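Local structure of (S)-ureidoglycine--glyoxylate transaminase (Bacillus subtilis, 3ISL) at residues 339-342 and 343-347; 355-358 and 359-362. The protein transfers the amino group of (S)-ureidoglycine to glyoxylate, giving oxalurate and glycine, with pyridoxal 5'-phosphate as cofactor, in purine catabolism. One frame throughout, in Å; residues are numbered along the deposited sequence.

Contact 1: 339-342 and 343-347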
ATOM      1  N   ARG A 339      21.222  19.865  -9.497  1.00 26.56           N
ATOM      2  CA  ARG A 339      20.146  18.879  -9.542  1.00 28.02           C
ATOM      3  C   ARG A 339      18.834  19.477 -10.090  1.00 27.26           C
ATOM      4  O   ARG A 339      18.126  18.839 -10.927  1.00 26.73           O
ATOM      5  CB  ARG A 339      19.967  18.203  -8.177  1.00 27.42           C
ATOM      6  CG  ARG A 339      18.677  17.402  -8.051  1.00 32.80           C
ATOM      7  CD  ARG A 339      18.549  16.732  -6.667  1.00 42.32           C
ATOM      8  NE  ARG A 339      17.770  17.622  -5.814  1.00 49.27           N
ATOM      9  CZ  ARG A 339      16.440  17.681  -5.838  1.00 53.54           C
ATOM     10  NH1 ARG A 339      15.754  16.848  -6.634  1.00 52.86           N
ATOM     11  NH2 ARG A 339      15.803  18.567  -5.060  1.00 53.99           N
ATOM     12  N   ASP A 340      18.496  20.665  -9.594  1.00 26.91           N
ATOM     13  CA  ASP A 340      17.304  21.390 -10.042  1.00 27.46           C
ATOM     14  C   ASP A 340      17.369  21.693 -11.558  1.00 26.41           C
ATOM     15  O   ASP A 340      16.366  21.545 -12.247  1.00 25.95           O
ATOM     16  CB  ASP A 340      17.125  22.733  -9.244  1.00 28.19           C
ATOM     17  CG  ASP A 340      16.770  22.496  -7.751  1.00 32.12           C
ATOM     18  OD1 ASP A 340      16.830  23.479  -6.962  1.00 34.31           O
ATOM     19  OD2 ASP A 340      16.417  21.327  -7.377  1.00 33.44           O
ATOM     20  N   MET A 341      18.528  22.126 -12.055  1.00 25.20           N
ATOM     21  CA  MET A 341      18.681  22.470 -13.483  1.00 25.59           C
ATOM     22  C   MET A 341      18.597  21.246 -14.417  1.00 25.39           C
ATOM     23  O   MET A 341      18.014  21.308 -15.519  1.00 24.69           O
ATOM     24  CB  MET A 341      19.973  23.285 -13.753  1.00 25.94           C
ATOM     25  CG  MET A 341      20.047  23.802 -15.202  1.00 27.24           C
ATOM     26  SD  MET A 341      21.635  24.627 -15.577  1.00 33.98           S
ATOM     27  CE  MET A 341      21.364  26.178 -14.690  1.00 31.83           C
ATOM     28  N   LEU A 342      19.242  20.153 -14.024  1.00 25.69           N
ATOM     29  CA  LEU A 342      19.154  18.914 -14.767  1.00 25.94           C
ATOM     30  C   LEU A 342      17.686  18.536 -14.960  1.00 25.53           C
ATOM     31  O   LEU A 342      17.275  18.151 -16.053  1.00 25.66           O
ATOM     32  CB  LEU A 342      19.839  17.780 -13.991  1.00 25.80           C
ATOM     33  CG  LEU A 342      21.201  17.277 -14.360  1.00 27.49           C
ATOM     34  CD1 LEU A 342      21.330  15.792 -13.781  1.00 28.56           C
ATOM     35  CD2 LEU A 342      21.280  17.231 -15.873  1.00 27.86           C
ATOM     36  N   LEU A 343      16.928  18.635 -13.864  1.00 25.22           N
ATOM     37  CA  LEU A 343      15.494  18.338 -13.842  1.00 24.93           C
ATOM     38  C   LEU A 343      14.708  19.310 -14.699  1.00 25.02           C
ATOM     39  O   LEU A 343      13.948  18.899 -15.556  1.00 25.30           O
ATOM     40  CB  LEU A 343      14.936  18.308 -12.398  1.00 24.59           C
ATOM     41  CG  LEU A 343      13.516  17.660 -12.332  1.00 24.49           C
ATOM     42  CD1 LEU A 343      13.453  16.269 -13.013  1.00 20.71           C
ATOM     43  CD2 LEU A 343      12.971  17.562 -10.859  1.00 23.47           C
ATOM     44  N   ALA A 344      14.899  20.599 -14.478  1.00 25.40           N
ATOM     45  CA  ALA A 344      14.058  21.644 -15.091  1.00 25.55           C
ATOM     46  C   ALA A 344      14.338  21.698 -16.594  1.00 25.55           C
ATOM     47  O   ALA A 344      13.435  21.918 -17.391  1.00 24.96           O
ATOM     48  CB  ALA A 344      14.340  23.068 -14.419  1.00 26.43           C
ATOM     49  N   GLN A 345      15.562  21.431 -17.010  1.00 24.70           N
ATOM     50  CA  GLN A 345      15.840  21.594 -18.447  1.00 26.45           C
ATOM     51  C   GLN A 345      15.839  20.293 -19.235  1.00 27.38           C
ATOM     52  O   GLN A 345      15.309  20.235 -20.355  1.00 27.36           O
ATOM     53  CB  GLN A 345      17.145  22.330 -18.667  1.00 25.34           C
ATOM     54  CG  GLN A 345      17.201  23.552 -17.786  1.00 28.32           C
ATOM     55  CD  GLN A 345      16.366  24.724 -18.264  1.00 30.48           C
ATOM     56  OE1 GLN A 345      15.858  25.493 -17.448  1.00 32.15           O
ATOM     57  NE2 GLN A 345      16.270  24.913 -19.569  1.00 27.36           N
ATOM     58  N   PHE A 346      16.493  19.276 -18.685  1.00 26.99           N
ATOM     59  CA  PHE A 346      16.560  17.974 -19.347  1.00 25.78           C
ATOM     60  C   PHE A 346      15.526  16.981 -18.895  1.00 25.43           C
ATOM     61  O   PHE A 346      15.393  15.934 -19.507  1.00 25.66           O
ATOM     62  CB  PHE A 346      17.943  17.385 -19.199  1.00 24.43           C
ATOM     63  CG  PHE A 346      19.051  18.252 -19.766  1.00 24.28           C
ATOM     64  CD1 PHE A 346      19.719  17.860 -20.938  1.00 23.41           C
ATOM     65  CD2 PHE A 346      19.496  19.405 -19.100  1.00 25.02           C
ATOM     66  CE1 PHE A 346      20.746  18.632 -21.492  1.00 25.72           C
ATOM     67  CE2 PHE A 346      20.544  20.160 -19.652  1.00 27.68           C
ATOM     68  CZ  PHE A 346      21.177  19.751 -20.851  1.00 23.45           C
ATOM     69  N   GLY A 347      14.764  17.280 -17.847  1.00 25.68           N
ATOM     70  CA  GLY A 347      13.832  16.279 -17.339  1.00 23.88           C
ATOM     71  C   GLY A 347      14.600  15.109 -16.722  1.00 24.69           C
ATOM     72  O   GLY A 347      14.036  14.030 -16.526  1.00 23.67           O
TER
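M341 and Q345 meet one turn apart near the C-terminal end of helix 335-346. Their methylene groups touch, with M341 CG 3.9 Å from Q345 CG, and the two chains run aslant of each other. Q345 CG is turned beside its own backbone N (chi1 -47°). This swings Q345 CG back over the preceding turn, 3.3 Å from M341 O. M341 O also accepts the backbone N of Q345, at 2.9 Å. F346 lies back along the helix in a similar way, with CG beside its backbone N. The edge of its ring faces L342 O, and F346 CD2 stands 4.3 Å from L342 CD2, a loose apolar contact.

The backbone ladder sets these positions. L343 N to R339 O, A344 N to D340 O (2.8 Å) and Q345 N to M341 O are ordinary helical bonds. The next rung is more bent. F346 N reaches L342 O at 3.0 Å with an N-H...O angle of 135°, and it sits above the carbonyl plane. The turn widens here to a pi-type form, and G347 then leaves the helix with positive phi. G347 N gives a weak bond to L343 O, and G347 also bonds through its backbone to T13.

Outside the two segments, M341 and F346 pack on helix 373-389, and L343 on P40 of the second subunit. The guanidinium of R339 forms a salt bridge with E336. R339 NH2 also lies 3.7 Å from D340 OD2, a long pairing of charges, with the oxygen well out of the guanidinium plane.

Within the two segments the polar links of this helix end are main-chain bonds and that one long pairing. The latter probably adds weak electrostatic attraction, while the apolar side chains join the helix to its neighbours.

Contact 2: 355-358 and 359-362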
ATOM      1  N   GLY A 355      21.091  14.971   5.392  1.00 45.24           N
ATOM      2  CA  GLY A 355      21.830  14.384   6.537  1.00 42.45           C
ATOM      3  C   GLY A 355      23.327  14.525   6.301  1.00 40.32           C
ATOM      4  O   GLY A 355      23.739  15.413   5.572  1.00 39.98           O
ATOM      5  N   PRO A 356      24.141  13.621   6.872  1.00 38.61           N
ATOM      6  CA  PRO A 356      25.612  13.765   6.929  1.00 37.83           C
ATOM      7  C   PRO A 356      26.327  13.960   5.573  1.00 37.72           C
ATOM      8  O   PRO A 356      27.367  14.654   5.505  1.00 38.03           O
ATOM      9  CB  PRO A 356      26.086  12.468   7.617  1.00 37.37           C
ATOM     10  CG  PRO A 356      24.869  11.876   8.255  1.00 37.24           C
ATOM     11  CD  PRO A 356      23.678  12.360   7.470  1.00 38.76           C
ATOM     12  N   LEU A 357      25.785  13.353   4.521  1.00 36.38           N
ATOM     13  CA  LEU A 357      26.347  13.496   3.181  1.00 36.06           C
ATOM     14  C   LEU A 357      25.724  14.671   2.401  1.00 35.83           C
ATOM     15  O   LEU A 357      26.062  14.895   1.228  1.00 35.70           O
ATOM     16  CB  LEU A 357      26.263  12.149   2.412  1.00 35.50           C
ATOM     17  CG  LEU A 357      26.939  10.982   3.169  1.00 33.41           C
ATOM     18  CD1 LEU A 357      27.023   9.740   2.322  1.00 30.16           C
ATOM     19  CD2 LEU A 357      28.342  11.374   3.651  1.00 31.15           C
ATOM     20  N   ALA A 358      24.855  15.445   3.070  1.00 35.56           N
ATOM     21  CA  ALA A 358      24.199  16.587   2.425  1.00 35.39           C
ATOM     22  C   ALA A 358      25.287  17.511   1.888  1.00 34.08           C
ATOM     23  O   ALA A 358      26.233  17.841   2.610  1.00 34.03           O
ATOM     24  CB  ALA A 358      23.278  17.342   3.418  1.00 36.13           C
ATOM     25  N   GLY A 359      25.175  17.834   0.607  1.00 33.01           N
ATOM     26  CA  GLY A 359      26.099  18.730  -0.080  1.00 31.90           C
ATOM     27  C   GLY A 359      27.416  18.094  -0.498  1.00 31.42           C
ATOM     28  O   GLY A 359      28.265  18.761  -1.095  1.00 32.94           O
ATOM     29  N   LYS A 360      27.636  16.829  -0.171  1.00 30.04           N
ATOM     30  CA  LYS A 360      28.906  16.180  -0.541  1.00 28.60           C
ATOM     31  C   LYS A 360      28.798  15.397  -1.831  1.00 27.07           C
ATOM     32  O   LYS A 360      29.764  15.275  -2.554  1.00 25.70           O
ATOM     33  CB  LYS A 360      29.398  15.237   0.572  1.00 28.00           C
ATOM     34  CG  LYS A 360      29.911  15.985   1.823  1.00 33.75           C
ATOM     35  CD  LYS A 360      29.898  15.083   3.059  1.00 38.78           C
ATOM     36  CE  LYS A 360      30.831  13.855   2.874  1.00 42.86           C
ATOM     37  NZ  LYS A 360      32.180  13.958   3.530  1.00 43.90           N
ATOM     38  N   ILE A 361      27.627  14.809  -2.085  1.00 25.18           N
ATOM     39  CA  ILE A 361      27.508  13.849  -3.177  1.00 25.05           C
ATOM     40  C   ILE A 361      26.207  13.974  -3.912  1.00 24.31           C
ATOM     41  O   ILE A 361      25.176  14.331  -3.328  1.00 23.04           O
ATOM     42  CB  ILE A 361      27.636  12.332  -2.713  1.00 24.46           C
ATOM     43  CG1 ILE A 361      26.735  11.998  -1.512  1.00 24.01           C
ATOM     44  CG2 ILE A 361      29.067  11.932  -2.485  1.00 23.14           C
ATOM     45  CD1 ILE A 361      26.471  10.443  -1.308  1.00 23.30           C
ATOM     46  N   TRP A 362      26.244  13.664  -5.196  1.00 24.29           N
ATOM     47  CA  TRP A 362      24.985  13.274  -5.880  1.00 23.70           C
ATOM     48  C   TRP A 362      24.996  11.795  -5.940  1.00 24.36           C
ATOM     49  O   TRP A 362      26.062  11.224  -5.972  1.00 24.78           O
ATOM     50  CB  TRP A 362      24.882  13.779  -7.310  1.00 21.90           C
ATOM     51  CG  TRP A 362      24.969  15.264  -7.484  1.00 22.46           C
ATOM     52  CD1 TRP A 362      23.980  16.217  -7.237  1.00 20.77           C
ATOM     53  CD2 TRP A 362      26.090  15.975  -8.035  1.00 20.83           C
ATOM     54  NE1 TRP A 362      24.459  17.496  -7.597  1.00 21.97           N
ATOM     55  CE2 TRP A 362      25.742  17.367  -8.082  1.00 21.91           C
ATOM     56  CE3 TRP A 362      27.366  15.576  -8.469  1.00 22.55           C
ATOM     57  CZ2 TRP A 362      26.655  18.370  -8.549  1.00 21.56           C
ATOM     58  CZ3 TRP A 362      28.273  16.564  -8.939  1.00 18.49           C
ATOM     59  CH2 TRP A 362      27.912  17.953  -8.950  1.00 21.41           C
TER
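K360 N donates a fairly straight hydrogen bond to L357 O (2.9 Å, N-H...O 161°), closing a tight turn in which A358 and G359 have type II backbone angles. The donor stands above the L357 carbonyl plane. A type I turn from G355 to A358 comes just before it, closed by A358 N to G355 O at 2.7 Å.

L357 is the hub of the side-chain contacts. L357 CD1 meets I361 CD1 at 3.7 Å, and L357 CD2 meets K360 CE at 3.6 Å. The K360 chain bends at its third and fourth torsions and lies across the turn, which brings K360 CD to 3.5 Å from P356 O.

The two turns lead into strand 361-365, which pairs antiparallel with strand 324-328. Backbone bonds of K360 with I329 and of W362 with V327 fasten this start of the strand.

I361 CG1 sits in the crowded position between backbone N and carbonyl carbon (chi1 49°), and from there CD1 reaches back to L357. Cutting I361 down to alanine would probably leave L357 CD1 without its partner and open a gap beside the turn. I361 also packs on F314 and C326. W362 points away from the turn, and its NE1 bonds to G335 O.

Overall arrangement
The two contacts follow in series along the chain, 339-347 first and 355-362 second. Their centres are 19 Å apart, and their nearest atoms come to about 4 Å without touching. Contact 1 ends helix 335-346. The chain then passes through the short strand 348-349 and a loop to contact 2, which opens strand 361-365. That strand pairs with 324-328, the strand just before the helix. One run of chain thus leads from a helix end that meets the second subunit to the strand that completes the small antiparallel sheet. Both contacts lie away from the pyridoxal phosphate pocket; the I361 side chain is about 13 Å from a bound pyridoxal phosphate.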